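Local coordinates for protein D-glycerate 2-kinase (Thermotoga maritima, PDB 2B8N) that catalyses the ATP-dependent phosphorylation of D-glycerate to 2-phosphoglycerate in the degradation of serine, with magnesium as cofactor, at residues 129-134 with 194-199; 205-210 with 257-262. All blocks are in the same frame, centred on the assembly; numbering follows the deposited sequence.

Contact 1 lies in the buried core, contact 2 at the surface, and their centres are about 10 Å apart. Both reach the same six-stranded parallel sheet: contact 1 joins two inner strands, and in contact 2 only residues 257-261 are a strand of it, the outermost one on that side, hydrogen-bonded to the strand of contact 1 through Ala196 O and His258 N (2.9 Å). Contact 1 is held by a ladder of backbone hydrogen bonds with apolar side chains on both faces. Contact 2 has no such ladder: a loop rests on the edge strand through side chains, with leucine and isoleucine methyls at one end and a carboxylate-amide hydrogen bond at the other.

Contact 1. Residues 129-134 with 194-199; sequences VLFLLS and VVALVL
Residues 129-133 and 194-199 run as neighbouring parallel strands, their axes 16° apart and 4.6 Å at closest approach, with five backbone hydrogen bonds alternating in direction from Val195 N to Val129 O through to Leu199 N to Leu133 O. Leu133 N gives the straightest of them, 174° at the hydrogen, to Leu197 O at 2.8 Å. Side chains alternate between the two faces of the sheet. On one, Leu132 and Leu197 lie side by side and point the same way; CD2 of Leu132 packs against CB of Leu197 at 4.0 Å. Leu130 comes in over the backbone: with CG anti to the backbone N (chi1 170°), its CD1 reaches to 3.6 Å from Val195 O. The other face carries Val129, Phe131 and Leu133 beside Val194, Ala196 and Val198. Here CB of Phe131 sits 4.0 Å from CB of Ala196, whose single methyl meets the phenyl ring obliquely, while the ring goes on to meet that of Phe185. Beyond the ladder, Ser134 OG bonds to Ala60 N. Strand 52-57 flanks residues 129-133 on their other side, and helix 61-72 covers Leu130 and Leu132. Backbone polarity is thus spent inside the sheet, and both faces are apolar, one under helix 61-72 and the other meeting Phe185 and Pro214, as in the core of an alpha/beta domain.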
loop_
_atom_site.group_PDB
_atom_site.type_symbol
_atom_site.label_atom_id
_atom_site.label_comp_id
_atom_site.label_asym_id
_atom_site.label_seq_id
_atom_site.Cartn_x
_atom_site.Cartn_y
_atom_site.Cartn_z
ATOM N N VAL A 129 1.246 -21.459 -10.554
ATOM C CA VAL A 129 1.373 -20.046 -10.888
ATOM C C VAL A 129 1.887 -19.306 -9.647
ATOM O O VAL A 129 1.311 -19.419 -8.539
ATOM C CB VAL A 129 0.064 -19.433 -11.423
ATOM C CG1 VAL A 129 0.225 -17.963 -11.594
ATOM C CG2 VAL A 129 -0.294 -20.065 -12.773
ATOM N N LEU A 130 3.007 -18.607 -9.835
ATOM C CA LEU A 130 3.592 -17.770 -8.806
ATOM C C LEU A 130 3.085 -16.347 -9.023
ATOM O O LEU A 130 3.566 -15.641 -9.915
ATOM C CB LEU A 130 5.128 -17.852 -8.888
ATOM C CG LEU A 130 5.870 -16.830 -8.018
ATOM C CD1 LEU A 130 5.432 -16.960 -6.536
ATOM C CD2 LEU A 130 7.410 -16.932 -8.195
ATOM N N PHE A 131 2.094 -15.953 -8.221
ATOM C CA PHE A 131 1.387 -14.693 -8.416
ATOM C C PHE A 131 1.971 -13.617 -7.521
ATOM O O PHE A 131 1.710 -13.588 -6.327
ATOM C CB PHE A 131 -0.099 -14.912 -8.152
ATOM C CG PHE A 131 -0.985 -13.772 -8.599
ATOM C CD1 PHE A 131 -0.735 -13.077 -9.776
ATOM C CD2 PHE A 131 -2.091 -13.420 -7.846
ATOM C CE1 PHE A 131 -1.566 -12.029 -10.182
ATOM C CE2 PHE A 131 -2.930 -12.382 -8.245
ATOM C CZ PHE A 131 -2.664 -11.683 -9.411
ATOM N N LEU A 132 2.780 -12.742 -8.112
ATOM C CA LEU A 132 3.497 -11.680 -7.368
ATOM C C LEU A 132 2.703 -10.384 -7.457
ATOM O O LEU A 132 2.621 -9.752 -8.542
ATOM C CB LEU A 132 4.912 -11.482 -7.943
ATOM C CG LEU A 132 5.804 -12.724 -7.961
ATOM C CD1 LEU A 132 7.036 -12.511 -8.826
ATOM C CD2 LEU A 132 6.199 -13.131 -6.566
ATOM N N LEU A 133 2.093 -9.998 -6.340
ATOM C CA LEU A 133 1.112 -8.918 -6.369
ATOM C C LEU A 133 1.494 -7.743 -5.475
ATOM O O LEU A 133 1.892 -7.929 -4.324
ATOM C CB LEU A 133 -0.261 -9.477 -5.985
ATOM C CG LEU A 133 -1.514 -8.611 -6.140
ATOM C CD1 LEU A 133 -1.760 -8.124 -7.565
ATOM C CD2 LEU A 133 -2.710 -9.403 -5.633
ATOM N N SER A 134 1.366 -6.539 -6.036
ATOM C CA SER A 134 1.513 -5.268 -5.304
ATOM C C SER A 134 0.418 -4.287 -5.729
ATOM O O SER A 134 -0.446 -4.646 -6.523
ATOM C CB SER A 134 2.917 -4.664 -5.535
ATOM O OG SER A 134 3.343 -4.810 -6.877
ATOM N N VAL A 194 -2.362 -21.893 -7.403
ATOM C CA VAL A 194 -1.926 -20.499 -7.284
ATOM C C VAL A 194 -1.221 -20.309 -5.958
ATOM O O VAL A 194 -1.810 -20.572 -4.894
ATOM C CB VAL A 194 -3.100 -19.509 -7.363
ATOM C CG1 VAL A 194 -2.635 -18.094 -6.994
ATOM C CG2 VAL A 194 -3.750 -19.520 -8.773
ATOM N N VAL A 195 0.042 -19.882 -6.016
ATOM C CA VAL A 195 0.770 -19.443 -4.805
ATOM C C VAL A 195 1.072 -17.950 -4.920
ATOM O O VAL A 195 1.951 -17.543 -5.688
ATOM C CB VAL A 195 2.109 -20.200 -4.532
ATOM C CG1 VAL A 195 2.630 -19.854 -3.150
ATOM C CG2 VAL A 195 1.948 -21.695 -4.615
ATOM N N ALA A 196 0.357 -17.143 -4.143
ATOM C CA ALA A 196 0.478 -15.695 -4.242
ATOM C C ALA A 196 1.370 -15.102 -3.157
ATOM O O ALA A 196 1.269 -15.451 -1.960
ATOM C CB ALA A 196 -0.895 -15.046 -4.188
ATOM N N LEU A 197 2.259 -14.214 -3.591
ATOM C CA LEU A 197 3.000 -13.357 -2.683
ATOM C C LEU A 197 2.479 -11.924 -2.859
ATOM O O LEU A 197 2.532 -11.331 -3.970
ATOM C CB LEU A 197 4.492 -13.414 -2.959
ATOM C CG LEU A 197 5.206 -14.775 -2.883
ATOM C CD1 LEU A 197 6.704 -14.527 -2.725
ATOM C CD2 LEU A 197 4.695 -15.713 -1.780
ATOM N N VAL A 198 1.990 -11.373 -1.749
ATOM C CA VAL A 198 1.316 -10.104 -1.748
ATOM C C VAL A 198 2.096 -9.071 -0.944
ATOM O O VAL A 198 2.533 -9.302 0.192
ATOM C CB VAL A 198 -0.092 -10.253 -1.172
ATOM C CG1 VAL A 198 -0.827 -8.920 -1.206
ATOM C CG2 VAL A 198 -0.858 -11.294 -1.944
ATOM N N LEU A 199 2.250 -7.907 -1.552
ATOM C CA LEU A 199 2.882 -6.767 -0.909
ATOM C C LEU A 199 1.768 -5.750 -0.723
ATOM O O LEU A 199 1.401 -5.072 -1.669
ATOM C CB LEU A 199 3.996 -6.257 -1.827
ATOM C CG LEU A 199 4.989 -5.228 -1.326
ATOM C CD1 LEU A 199 5.101 -5.222 0.178
ATOM C CD2 LEU A 199 6.331 -5.545 -1.950
#

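Contact 2. Residues 205-210 with 257-262; sequences DRLDVI and IHLIGN
Leu207 and Ile257 reach toward each other tip to tip, and at the other end of the contact Asp205 meets Asn262 through a hydrogen bond. Leu207 brings both methyls to the isoleucine: CD2 lies 3.9 Å from Ile257 CG2, and CD1 is 4.0 Å from Ile257 CD1. Both branches of Ile257 are therefore used. With its CG1 anti to the carbonyl carbon (chi1 -61°), CG2 falls anti to the backbone N, and the two branches together receive the leucine fork. Leu259 is next along the strand on the same side. Its CD1 packs against CB of Asp205 at 3.7 Å, so the aspartate offers its methylene to the leucine while its carboxylate goes on to the amide. Asp205 and Asn262 cross at about a right angle, yet their carboxylate and amide planes are only 16° apart. Asn262 ND2 donates to Asp205 OD2 at 3.1 Å, bent to 137° at the hydrogen and approaching from above the carboxylate plane. OD1 of Asp205 is hydrogen-bonded to Ser200 OG and also lies 3.3 Å from Asn262 CB. The amide is used at both ends, since OD1 of Asn262 caps Lys265 N. Arg206 O accepts from both Val209 N and Ile210 N, which turns the loop there. Trp216 touches both Leu207 and Ile257. The loop, between strand 193-199 and helix 222-231, thus lies along edge strand 255-261, which pairs with strand 193-199 in the sheet; it begins at Asn262, the N-cap of helix 263-276, and from there runs back toward Ile257.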
loop_
_atom_site.group_PDB
_atom_site.type_symbol
_atom_site.label_atom_id
_atom_site.label_comp_id
_atom_site.label_asym_id
_atom_site.label_seq_id
_atom_site.Cartn_x
_atom_site.Cartn_y
_atom_site.Cartn_z
ATOM N N ASP A 205 -4.919 -5.400 5.298
ATOM C CA ASP A 205 -4.520 -6.445 4.356
ATOM C C ASP A 205 -5.703 -7.307 3.940
ATOM O O ASP A 205 -5.636 -8.519 3.975
ATOM C CB ASP A 205 -3.374 -7.336 4.910
ATOM C CG ASP A 205 -2.237 -6.537 5.597
ATOM O OD1 ASP A 205 -1.754 -5.498 5.057
ATOM O OD2 ASP A 205 -1.803 -6.995 6.685
ATOM N N ARG A 206 -6.775 -6.665 3.511
ATOM C CA ARG A 206 -7.999 -7.359 3.169
ATOM C C ARG A 206 -7.861 -7.931 1.766
ATOM O O ARG A 206 -7.857 -7.184 0.787
ATOM C CB ARG A 206 -9.151 -6.362 3.196
ATOM C CG ARG A 206 -9.643 -5.948 4.578
ATOM C CD ARG A 206 -10.917 -6.721 4.917
ATOM N NE ARG A 206 -12.040 -6.319 4.077
ATOM C CZ ARG A 206 -13.307 -6.680 4.273
ATOM N NH1 ARG A 206 -13.636 -7.476 5.290
ATOM N NH2 ARG A 206 -14.260 -6.230 3.448
ATOM N N LEU A 207 -7.753 -9.252 1.663
ATOM C CA LEU A 207 -7.479 -9.905 0.376
ATOM C C LEU A 207 -8.676 -9.907 -0.575
ATOM O O LEU A 207 -8.525 -10.177 -1.745
ATOM C CB LEU A 207 -6.976 -11.338 0.602
ATOM C CG LEU A 207 -5.682 -11.457 1.423
ATOM C CD1 LEU A 207 -5.553 -12.850 2.012
ATOM C CD2 LEU A 207 -4.483 -11.111 0.566
ATOM N N ASP A 208 -9.863 -9.614 -0.058
ATOM C CA ASP A 208 -11.061 -9.526 -0.877
ATOM C C ASP A 208 -11.154 -8.176 -1.563
ATOM O O ASP A 208 -11.986 -7.990 -2.436
ATOM C CB ASP A 208 -12.305 -9.724 -0.016
ATOM C CG ASP A 208 -12.389 -8.728 1.138
ATOM O OD1 ASP A 208 -11.334 -8.249 1.599
ATOM O OD2 ASP A 208 -13.507 -8.440 1.597
ATOM N N VAL A 209 -10.314 -7.246 -1.121
ATOM C CA VAL A 209 -10.295 -5.868 -1.586
ATOM C C VAL A 209 -9.044 -5.617 -2.424
ATOM O O VAL A 209 -9.102 -4.907 -3.418
ATOM C CB VAL A 209 -10.319 -4.892 -0.377
ATOM C CG1 VAL A 209 -10.130 -3.433 -0.812
ATOM C CG2 VAL A 209 -11.612 -5.078 0.418
ATOM N N ILE A 210 -7.911 -6.171 -2.000
ATOM C CA ILE A 210 -6.649 -6.010 -2.706
ATOM C C ILE A 210 -6.823 -6.501 -4.142
ATOM O O ILE A 210 -7.073 -7.689 -4.366
ATOM C CB ILE A 210 -5.515 -6.789 -1.972
ATOM C CG1 ILE A 210 -5.153 -6.072 -0.659
ATOM C CG2 ILE A 210 -4.284 -6.937 -2.866
ATOM C CD1 ILE A 210 -4.261 -6.881 0.249
ATOM N N ILE A 257 -2.050 -18.135 -0.102
ATOM C CA ILE A 257 -1.614 -16.737 -0.060
ATOM C C ILE A 257 -0.689 -16.447 1.115
ATOM O O ILE A 257 -0.964 -16.857 2.247
ATOM C CB ILE A 257 -2.803 -15.763 -0.012
ATOM C CG1 ILE A 257 -3.674 -15.929 -1.265
ATOM C CG2 ILE A 257 -2.302 -14.307 0.072
ATOM C CD1 ILE A 257 -4.961 -15.156 -1.248
ATOM N N HIS A 258 0.412 -15.743 0.821
ATOM C CA HIS A 258 1.373 -15.276 1.821
ATOM C C HIS A 258 1.570 -13.764 1.690
ATOM O O HIS A 258 1.848 -13.260 0.617
ATOM C CB HIS A 258 2.701 -15.982 1.628
ATOM C CG HIS A 258 2.568 -17.459 1.461
ATOM N ND1 HIS A 258 2.654 -18.338 2.519
ATOM C CD2 HIS A 258 2.320 -18.210 0.363
ATOM C CE1 HIS A 258 2.482 -19.570 2.077
ATOM N NE2 HIS A 258 2.273 -19.521 0.772
ATOM N N LEU A 259 1.392 -13.050 2.804
ATOM C CA LEU A 259 1.632 -11.611 2.873
ATOM C C LEU A 259 3.103 -11.438 3.172
ATOM O O LEU A 259 3.524 -11.671 4.307
ATOM C CB LEU A 259 0.792 -10.931 3.980
ATOM C CG LEU A 259 -0.728 -10.830 3.796
ATOM C CD1 LEU A 259 -1.431 -10.425 5.115
ATOM C CD2 LEU A 259 -1.057 -9.858 2.690
ATOM N N ILE A 260 3.877 -11.033 2.167
ATOM C CA ILE A 260 5.318 -10.842 2.341
ATOM C C ILE A 260 5.685 -9.402 2.745
ATOM O O ILE A 260 6.762 -9.150 3.257
ATOM C CB ILE A 260 6.145 -11.340 1.097
ATOM C CG1 ILE A 260 5.990 -10.415 -0.105
ATOM C CG2 ILE A 260 5.732 -12.756 0.719
ATOM C CD1 ILE A 260 6.898 -10.745 -1.226
ATOM N N GLY A 261 4.792 -8.458 2.532
ATOM C CA GLY A 261 5.004 -7.134 3.080
ATOM C C GLY A 261 3.713 -6.486 3.490
ATOM O O GLY A 261 2.701 -6.632 2.843
ATOM N N ASN A 262 3.766 -5.756 4.584
ATOM C CA ASN A 262 2.623 -4.961 5.047
ATOM C C ASN A 262 3.097 -4.051 6.159
ATOM O O ASN A 262 4.241 -4.126 6.568
ATOM C CB ASN A 262 1.521 -5.877 5.560
ATOM C CG ASN A 262 1.977 -6.711 6.727
ATOM O OD1 ASN A 262 3.064 -6.481 7.287
ATOM N ND2 ASN A 262 1.153 -7.677 7.119
#